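Local coordinates for protein dihydroorotate dehydrogenase (Schistosoma mansoni, PDB 6UY4) that probably oxidises (S)-dihydroorotate to orotate with a quinone as electron acceptor, using bound FMN, in de novo pyrimidine synthesis, at residues L259-S271 / V318-V331. Residues are numbered along the deposited sequence; the frame is centred on the assembly and turned at random.
Sequences LDSKTRIDGMIIS and VSALTKGAIPLIGV. With FMN (flavin mononucleotide), chain G.
The N–H of M268 reaches P327 O at 3.2 Å, and the M268 carbonyl takes the N–H of I329. The ladder then continues: I270 N donates to I329 O (2.9 Å), I270 O accepts from V331 N, and S271 N closes on V331 O at 3.0 Å. On its other edge strand 267-270 is held by strand 238-242: G267 shares a backbone hydrogen bond with L240, and I269 bonds both L240 and I242. This is the parallel pairing of neighbouring strands in the TIM barrel of the dihydroorotate dehydrogenases, and helix 305-321 makes the crossover into strand 328-331. M268, I270 and L328 face that helix: L328 CD2 sits 3.7 Å from M268 CB, while I270 and V318 meet tip to tip, CD1 to CG1. On the other face I269 and I329 lie side by side. I326 turns CG1 between its backbone N and carbonyl carbon (chi1 55°), which sets CD1 between M268 CG and L259 CD2, 3.8 Å from each. Its CG2 lies over one face of the R264 guanidinium, whose NH1 bonds weakly to L259 O. T322 OG1 bonds V318 O, and D266 OD2 forms a salt bridge with R229 and also accepts a hydrogen bond from I238 N. At the C-terminal ends, FMN O3' gives S271 O a weak hydrogen bond and V331 CG1 packs 3.5 Å from FMN C5'.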
loop_
_atom_site.group_PDB
_atom_site.type_symbol
_atom_site.label_atom_id
_atom_site.label_comp_id
_atom_site.label_asym_id
_atom_site.label_seq_id
_atom_site.Cartn_x
_atom_site.Cartn_y
_atom_site.Cartn_z
ATOM N N LEU A 259 6.060 7.823 18.376
ATOM C CA LEU A 259 7.398 7.751 18.942
ATOM C C LEU A 259 7.420 7.759 20.463
ATOM O O LEU A 259 8.499 7.601 21.047
ATOM C CB LEU A 259 8.261 8.910 18.420
ATOM C CG LEU A 259 8.562 8.912 16.920
ATOM C CD1 LEU A 259 9.517 10.040 16.569
ATOM C CD2 LEU A 259 9.125 7.569 16.479
ATOM N N ASP A 260 6.277 7.940 21.118
ATOM C CA ASP A 260 6.244 7.923 22.573
ATOM C C ASP A 260 6.607 6.536 23.089
ATOM O O ASP A 260 6.211 5.520 22.514
ATOM C CB ASP A 260 4.862 8.334 23.080
ATOM C CG ASP A 260 4.809 8.456 24.590
ATOM O OD1 ASP A 260 5.523 9.320 25.143
ATOM O OD2 ASP A 260 4.054 7.690 25.224
ATOM N N SER A 261 7.372 6.501 24.184
ATOM C CA SER A 261 7.875 5.229 24.697
ATOM C C SER A 261 6.745 4.281 25.080
ATOM O O SER A 261 6.894 3.060 24.960
ATOM C CB SER A 261 8.793 5.473 25.895
ATOM O OG SER A 261 8.113 6.168 26.926
ATOM N N LYS A 262 5.609 4.817 25.535
ATOM C CA LYS A 262 4.492 3.958 25.912
ATOM C C LYS A 262 3.757 3.397 24.699
ATOM O O LYS A 262 3.121 2.344 24.811
ATOM C CB LYS A 262 3.516 4.724 26.807
ATOM C CG LYS A 262 4.106 5.155 28.139
ATOM N N THR A 263 3.823 4.072 23.554
ATOM C CA THR A 263 3.138 3.633 22.337
ATOM C C THR A 263 4.066 3.768 21.135
ATOM O O THR A 263 3.722 4.367 20.116
ATOM C CB THR A 263 1.849 4.424 22.112
ATOM O OG1 THR A 263 2.125 5.827 22.216
ATOM C CG2 THR A 263 0.788 4.037 23.136
ATOM N N ARG A 264 5.266 3.203 21.242
ATOM C CA ARG A 264 6.268 3.317 20.190
ATOM C C ARG A 264 6.064 2.214 19.157
ATOM O O ARG A 264 6.122 1.025 19.489
ATOM C CB ARG A 264 7.679 3.248 20.768
ATOM C CG ARG A 264 8.763 3.376 19.716
ATOM C CD ARG A 264 10.142 3.454 20.339
ATOM N NE ARG A 264 11.175 3.635 19.324
ATOM C CZ ARG A 264 11.534 4.814 18.829
ATOM N NH1 ARG A 264 10.942 5.922 19.256
ATOM N NH2 ARG A 264 12.484 4.886 17.906
ATOM N N ILE A 265 5.837 2.611 17.906
ATOM C CA ILE A 265 5.708 1.663 16.806
ATOM C C ILE A 265 7.084 1.414 16.205
ATOM O O ILE A 265 8.099 1.887 16.729
ATOM C CB ILE A 265 4.723 2.171 15.740
ATOM C CG1 ILE A 265 5.248 3.457 15.103
ATOM C CG2 ILE A 265 3.348 2.393 16.349
ATOM C CD1 ILE A 265 4.412 3.943 13.949
ATOM N N ASP A 266 7.128 0.678 15.093
ATOM C CA ASP A 266 8.386 0.265 14.491
ATOM C C ASP A 266 8.693 0.942 13.164
ATOM O O ASP A 266 9.842 0.885 12.716
ATOM C CB ASP A 266 8.397 -1.257 14.286
ATOM C CG ASP A 266 8.272 -2.018 15.590
ATOM O OD1 ASP A 266 9.121 -1.812 16.482
ATOM O OD2 ASP A 266 7.314 -2.807 15.730
ATOM N N GLY A 267 7.712 1.572 12.531
ATOM C CA GLY A 267 7.944 2.226 11.257
ATOM C C GLY A 267 6.654 2.823 10.745
ATOM O O GLY A 267 5.568 2.564 11.272
ATOM N N MET A 268 6.789 3.633 9.699
ATOM C CA MET A 268 5.654 4.317 9.102
ATOM C C MET A 268 5.702 4.180 7.588
ATOM O O MET A 268 6.763 3.986 6.989
ATOM C CB MET A 268 5.619 5.800 9.492
ATOM C CG MET A 268 5.374 6.048 10.969
ATOM S SD MET A 268 5.256 7.801 11.363
ATOM C CE MET A 268 3.910 8.291 10.287
ATOM N N ILE A 269 4.528 4.293 6.974
ATOM C CA ILE A 269 4.365 4.203 5.528
ATOM C C ILE A 269 3.736 5.503 5.049
ATOM O O ILE A 269 2.639 5.868 5.492
ATOM C CB ILE A 269 3.507 2.994 5.125
ATOM C CG1 ILE A 269 4.215 1.690 5.503
ATOM C CG2 ILE A 269 3.207 3.026 3.638
ATOM C CD1 ILE A 269 3.440 0.445 5.132
ATOM N N ILE A 270 4.428 6.202 4.154
ATOM C CA ILE A 270 3.986 7.492 3.632
ATOM C C ILE A 270 4.035 7.414 2.112
ATOM O O ILE A 270 5.122 7.315 1.529
ATOM C CB ILE A 270 4.850 8.656 4.143
ATOM C CG1 ILE A 270 4.886 8.684 5.674
ATOM C CG2 ILE A 270 4.337 9.980 3.603
ATOM C CD1 ILE A 270 6.080 7.970 6.279
ATOM N N SER A 271 2.870 7.462 1.463
ATOM C CA SER A 271 1.575 7.592 2.124
ATOM C C SER A 271 0.503 6.831 1.351
ATOM O O SER A 271 0.813 5.995 0.501
ATOM C CB SER A 271 1.171 9.063 2.247
ATOM O OG SER A 271 1.071 9.669 0.969
ATOM N N VAL A 318 7.799 13.936 7.549
ATOM C CA VAL A 318 7.773 12.932 8.611
ATOM C C VAL A 318 9.185 12.492 8.970
ATOM O O VAL A 318 9.514 12.311 10.149
ATOM C CB VAL A 318 6.893 11.738 8.193
ATOM C CG1 VAL A 318 6.967 10.627 9.229
ATOM C CG2 VAL A 318 5.454 12.188 7.993
ATOM N N SER A 319 10.047 12.320 7.963
ATOM C CA SER A 319 11.427 11.928 8.233
ATOM C C SER A 319 12.147 12.964 9.084
ATOM O O SER A 319 13.046 12.616 9.857
ATOM C CB SER A 319 12.177 11.702 6.920
ATOM O OG SER A 319 13.485 11.214 7.159
ATOM N N ALA A 320 11.765 14.237 8.964
ATOM C CA ALA A 320 12.363 15.273 9.798
ATOM C C ALA A 320 11.794 15.252 11.211
ATOM O O ALA A 320 12.520 15.504 12.179
ATOM C CB ALA A 320 12.156 16.647 9.161
ATOM N N LEU A 321 10.501 14.949 11.349
ATOM C CA LEU A 321 9.883 14.932 12.672
ATOM C C LEU A 321 10.349 13.731 13.487
ATOM O O LEU A 321 10.512 13.829 14.708
ATOM C CB LEU A 321 8.361 14.932 12.539
ATOM C CG LEU A 321 7.761 16.120 11.785
ATOM C CD1 LEU A 321 6.247 15.997 11.699
ATOM C CD2 LEU A 321 8.162 17.429 12.446
ATOM N N THR A 322 10.566 12.589 12.833
ATOM C CA THR A 322 11.045 11.401 13.524
ATOM C C THR A 322 12.543 11.429 13.787
ATOM O O THR A 322 13.037 10.580 14.538
ATOM C CB THR A 322 10.708 10.140 12.723
ATOM O OG1 THR A 322 11.413 10.163 11.476
ATOM C CG2 THR A 322 9.213 10.054 12.458
ATOM N N LYS A 323 13.271 12.374 13.187
ATOM C CA LYS A 323 14.731 12.435 13.275
ATOM C C LYS A 323 15.379 11.138 12.798
ATOM O O LYS A 323 16.469 10.774 13.246
ATOM C CB LYS A 323 15.191 12.782 14.695
ATOM C CG LYS A 323 14.939 14.229 15.086
ATOM C CD LYS A 323 15.342 14.504 16.526
ATOM C CE LYS A 323 14.417 13.800 17.503
ATOM N NZ LYS A 323 14.725 14.163 18.912
ATOM N N GLY A 324 14.715 10.436 11.881
ATOM C CA GLY A 324 15.238 9.190 11.358
ATOM C C GLY A 324 15.273 8.047 12.345
ATOM O O GLY A 324 16.078 7.128 12.184
ATOM N N ALA A 325 14.411 8.070 13.364
ATOM C CA ALA A 325 14.462 7.047 14.401
ATOM C C ALA A 325 13.863 5.725 13.933
ATOM O O ALA A 325 14.347 4.655 14.318
ATOM C CB ALA A 325 13.746 7.538 15.659
ATOM N N ILE A 326 12.817 5.772 13.113
ATOM C CA ILE A 326 12.141 4.557 12.666
ATOM C C ILE A 326 12.201 4.463 11.146
ATOM O O ILE A 326 12.226 5.496 10.461
ATOM C CB ILE A 326 10.689 4.512 13.170
ATOM C CG1 ILE A 326 9.928 5.768 12.741
ATOM C CG2 ILE A 326 10.654 4.353 14.684
ATOM C CD1 ILE A 326 8.470 5.771 13.156
ATOM N N PRO A 327 12.242 3.257 10.580
ATOM C CA PRO A 327 12.249 3.126 9.118
ATOM C C PRO A 327 10.964 3.654 8.498
ATOM O O PRO A 327 9.891 3.621 9.104
ATOM C CB PRO A 327 12.392 1.615 8.897
ATOM C CG PRO A 327 13.004 1.103 10.157
ATOM C CD PRO A 327 12.456 1.964 11.252
ATOM N N LEU A 328 11.087 4.144 7.268
ATOM C CA LEU A 328 9.963 4.690 6.524
ATOM C C LEU A 328 9.860 4.004 5.170
ATOM O O LEU A 328 10.865 3.599 4.581
ATOM C CB LEU A 328 10.102 6.204 6.331
ATOM C CG LEU A 328 10.240 7.030 7.610
ATOM C CD1 LEU A 328 10.415 8.499 7.272
ATOM C CD2 LEU A 328 9.034 6.824 8.511
ATOM N N ILE A 329 8.629 3.879 4.681
ATOM C CA ILE A 329 8.346 3.275 3.385
ATOM C C ILE A 329 7.684 4.337 2.521
ATOM O O ILE A 329 6.529 4.714 2.761
ATOM C CB ILE A 329 7.462 2.027 3.508
ATOM C CG1 ILE A 329 8.164 0.956 4.345
ATOM C CG2 ILE A 329 7.113 1.487 2.132
ATOM C CD1 ILE A 329 7.407 -0.356 4.418
ATOM N N GLY A 330 8.412 4.828 1.522
ATOM C CA GLY A 330 7.872 5.820 0.614
ATOM C C GLY A 330 6.991 5.211 -0.456
ATOM O O GLY A 330 7.452 4.394 -1.259
ATOM N N VAL A 331 5.717 5.591 -0.474
ATOM C CA VAL A 331 4.753 5.062 -1.429
ATOM C C VAL A 331 4.017 6.229 -2.071
ATOM O O VAL A 331 3.722 7.231 -1.409
ATOM C CB VAL A 331 3.750 4.095 -0.762
ATOM C CG1 VAL A 331 3.052 3.247 -1.809
ATOM C CG2 VAL A 331 4.448 3.211 0.259
HETATM N N1 FMN G . -3.894 1.064 0.540
HETATM C C2 FMN G . -4.124 0.366 1.709
HETATM O O2 FMN G . -3.465 0.617 2.716
HETATM N N3 FMN G . -5.092 -0.617 1.752
HETATM C C4 FMN G . -5.836 -0.906 0.626
HETATM O O4 FMN G . -6.700 -1.781 0.665
HETATM C C4A FMN G . -5.609 -0.205 -0.552
HETATM N N5 FMN G . -6.350 -0.488 -1.680
HETATM C C5A FMN G . -6.120 0.205 -2.850
HETATM C C6 FMN G . -6.870 -0.088 -3.984
HETATM C C7 FMN G . -6.648 0.608 -5.166
HETATM C C7M FMN G . -7.461 0.288 -6.386
HETATM C C8 FMN G . -5.672 1.599 -5.214
HETATM C C8M FMN G . -5.429 2.351 -6.489
HETATM C C9 FMN G . -4.923 1.891 -4.079
HETATM C C9A FMN G . -5.143 1.196 -2.894
HETATM N N10 FMN G . -4.400 1.478 -1.760
HETATM C C10 FMN G . -4.634 0.782 -0.592
HETATM C "C1'" FMN G . -3.345 2.543 -1.777
HETATM C "C2'" FMN G . -2.009 1.967 -2.231
HETATM O "O2'" FMN G . -1.665 0.864 -1.423
HETATM C "C3'" FMN G . -0.905 3.011 -2.131
HETATM O "O3'" FMN G . -0.903 3.573 -0.838
HETATM C "C4'" FMN G . -1.064 4.123 -3.163
HETATM O "O4'" FMN G . -1.820 3.677 -4.268
HETATM C "C5'" FMN G . 0.317 4.545 -3.636
HETATM O "O5'" FMN G . 0.227 5.375 -4.766
HETATM P P FMN G . 0.825 4.845 -6.160
HETATM O O1P FMN G . 0.671 5.941 -7.184
HETATM O O2P FMN G . 2.278 4.463 -5.999
HETATM O O3P FMN G . 0.026 3.644 -6.599
#